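Local coordinates for DUF4875 domain-containing protein (Desulfovibrio piger, PDB 4LG3) that is of unknown function and belongs to the DUF4875 family, of the CamS-like clan, at residues Gln131-Glu136 against Ala157-Ile162. Residues are numbered along the deposited sequence; the frame is centred on the assembly and turned at random.
Sequences QCLWGE and AKKLKI. With EDO (1,2-ethanediol), chain H.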
loop_
_atom_site.group_PDB
_atom_site.type_symbol
_atom_site.label_atom_id
_atom_site.label_comp_id
_atom_site.label_asym_id
_atom_site.label_seq_id
_atom_site.Cartn_x
_atom_site.Cartn_y
_atom_site.Cartn_z
ATOM N N GLN A 131 0.687 -4.343 13.377
ATOM C CA GLN A 131 0.071 -3.192 12.674
ATOM C C GLN A 131 -1.399 -3.054 13.001
ATOM O O GLN A 131 -1.878 -1.950 13.237
ATOM C CB GLN A 131 0.203 -3.341 11.155
ATOM C CG GLN A 131 1.598 -3.095 10.648
ATOM C CD GLN A 131 1.580 -2.921 9.167
ATOM O OE1 GLN A 131 0.768 -3.518 8.451
ATOM N NE2 GLN A 131 2.478 -2.102 8.678
ATOM N N CYS A 132 -2.099 -4.188 13.019
ATOM C CA CYS A 132 -3.515 -4.276 13.348
ATOM C C CYS A 132 -3.751 -3.858 14.822
ATOM O O CYS A 132 -4.648 -3.044 15.082
ATOM C CB CYS A 132 -4.041 -5.679 13.067
ATOM S SG CYS A 132 -5.812 -5.877 13.392
ATOM N N LEU A 133 -2.917 -4.368 15.763
ATOM C CA LEU A 133 -3.002 -4.007 17.175
ATOM C C LEU A 133 -2.677 -2.536 17.368
ATOM O O LEU A 133 -3.428 -1.854 18.049
ATOM C CB LEU A 133 -2.101 -4.877 18.044
ATOM C CG LEU A 133 -2.429 -6.372 18.119
ATOM C CD1 LEU A 133 -1.487 -7.083 19.063
ATOM C CD2 LEU A 133 -3.864 -6.611 18.537
ATOM N N TRP A 134 -1.618 -2.030 16.692
ATOM C CA TRP A 134 -1.215 -0.615 16.682
ATOM C C TRP A 134 -2.420 0.265 16.355
ATOM O O TRP A 134 -2.757 1.141 17.142
ATOM C CB TRP A 134 -0.090 -0.371 15.651
ATOM C CG TRP A 134 0.584 0.963 15.797
ATOM C CD1 TRP A 134 0.130 2.169 15.340
ATOM C CD2 TRP A 134 1.802 1.236 16.508
ATOM N NE1 TRP A 134 0.995 3.174 15.707
ATOM C CE2 TRP A 134 2.030 2.631 16.428
ATOM C CE3 TRP A 134 2.746 0.430 17.180
ATOM C CZ2 TRP A 134 3.178 3.238 16.974
ATOM C CZ3 TRP A 134 3.868 1.031 17.737
ATOM C CH2 TRP A 134 4.078 2.419 17.635
ATOM N N GLY A 135 -3.078 -0.022 15.228
ATOM C CA GLY A 135 -4.258 0.701 14.764
ATOM C C GLY A 135 -5.452 0.684 15.701
ATOM O O GLY A 135 -6.139 1.697 15.845
ATOM N N GLU A 136 -5.700 -0.455 16.353
ATOM C CA GLU A 136 -6.821 -0.662 17.267
ATOM C C GLU A 136 -6.637 -0.020 18.623
ATOM O O GLU A 136 -7.618 0.406 19.244
ATOM C CB GLU A 136 -7.034 -2.164 17.494
ATOM C CG GLU A 136 -7.812 -2.844 16.377
ATOM C CD GLU A 136 -8.111 -4.325 16.551
ATOM O OE1 GLU A 136 -7.754 -4.900 17.605
ATOM O OE2 GLU A 136 -8.707 -4.912 15.618
ATOM N N ALA A 157 3.659 -5.858 23.074
ATOM C CA ALA A 157 4.677 -6.830 23.481
ATOM C C ALA A 157 4.128 -7.788 24.530
ATOM O O ALA A 157 4.278 -8.995 24.369
ATOM C CB ALA A 157 5.900 -6.110 24.021
ATOM N N LYS A 158 3.440 -7.258 25.565
ATOM C CA LYS A 158 2.843 -8.031 26.656
ATOM C C LYS A 158 1.722 -8.936 26.153
ATOM O O LYS A 158 1.562 -10.046 26.652
ATOM C CB LYS A 158 2.301 -7.098 27.751
ATOM C CG LYS A 158 2.131 -7.796 29.101
ATOM C CD LYS A 158 1.943 -6.817 30.234
ATOM C CE LYS A 158 2.430 -7.391 31.545
ATOM N NZ LYS A 158 2.565 -6.356 32.608
ATOM N N LYS A 159 0.955 -8.462 25.172
ATOM C CA LYS A 159 -0.158 -9.197 24.589
ATOM C C LYS A 159 0.333 -10.361 23.699
ATOM O O LYS A 159 -0.210 -11.462 23.768
ATOM C CB LYS A 159 -1.040 -8.234 23.770
ATOM C CG LYS A 159 -2.504 -8.641 23.718
ATOM C CD LYS A 159 -3.173 -8.255 22.410
ATOM C CE LYS A 159 -4.668 -8.455 22.493
ATOM N NZ LYS A 159 -5.237 -8.954 21.211
ATOM N N LEU A 160 1.347 -10.110 22.866
ATOM C CA LEU A 160 1.872 -11.096 21.922
ATOM C C LEU A 160 3.023 -11.909 22.500
ATOM O O LEU A 160 3.492 -12.848 21.851
ATOM C CB LEU A 160 2.324 -10.408 20.617
ATOM C CG LEU A 160 1.255 -9.676 19.821
ATOM C CD1 LEU A 160 1.868 -8.940 18.661
ATOM C CD2 LEU A 160 0.170 -10.623 19.334
ATOM N N LYS A 161 3.469 -11.559 23.718
ATOM C CA LYS A 161 4.546 -12.228 24.449
ATOM C C LYS A 161 5.838 -12.247 23.587
ATOM O O LYS A 161 6.503 -13.277 23.429
ATOM C CB LYS A 161 4.106 -13.637 24.927
ATOM C CG LYS A 161 2.834 -13.602 25.783
ATOM C CD LYS A 161 2.196 -14.965 25.990
ATOM C CE LYS A 161 0.921 -14.874 26.798
ATOM N NZ LYS A 161 -0.227 -14.364 25.996
ATOM N N ILE A 162 6.170 -11.072 23.027
ATOM C CA ILE A 162 7.345 -10.814 22.180
ATOM C C ILE A 162 8.114 -9.580 22.729
ATOM O O ILE A 162 7.510 -8.811 23.482
ATOM C CB ILE A 162 6.938 -10.619 20.679
ATOM C CG1 ILE A 162 6.002 -9.409 20.474
ATOM C CG2 ILE A 162 6.366 -11.907 20.062
ATOM C CD1 ILE A 162 6.065 -8.789 19.078
HETATM C C1 EDO H . 2.072 6.930 15.787
HETATM O O1 EDO H . 0.964 6.124 15.327
HETATM C C2 EDO H . 3.484 6.453 15.220
HETATM O O2 EDO H . 3.391 5.761 13.936
#
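Leu133 bridges the two helices, its forked end set between Lys159 and Leu160. The CD1 branch meets the isobutyl end of Leu160 tip to tip, with CD1 of Leu133 3.8 Å from CG of Leu160 and almost as near to both of that residue's methyls. The CB of each leucine points toward the other segment, and with CG opposite the carbonyl carbon (chi1 -65° in Leu133) the branched ends meet. Lys159 touches both branches: its NZ comes to 3.8 Å from CD2 of Leu133, and CD of Lys159 lies 3.9 Å from CD1 of Leu133. The lysine chain, bent at chi2 and chi4, thus runs obliquely across the leucine and touches it through CD and NZ. OE1 of Glu136 is the oppositely charged group near NZ of Lys159, but at 6.0 Å the two are not in contact, and any attraction between them is probably weak. No hydrogen bond joins the segments, and only 127 Å² is buried. Ile156 adds to the packing on Leu133, and Ile130 to that on Leu160. Trp134 takes no part in this leucine contact; its indole packs on Leu152 and Ile156, farther back on the same helix as Leu160, and its NE1 donates a nearly straight bond (168°) to O1 of a 1,2-ethanediol, 3.0 Å away at the ring edge. This molecule, probably from the crystallisation liquor, is also hydrogen-bonded to NE of Arg138. Just beyond Leu160 the helix ends: Lys161 adopts positive phi, and N of Ile162 bonds to O of Ala157 at 3.1 Å. The arrangement is apolar packing between two helices of a helical hairpin, helix 125-137 and the C-terminal end of helix 149-160, connected through the short beta hairpin 142-147.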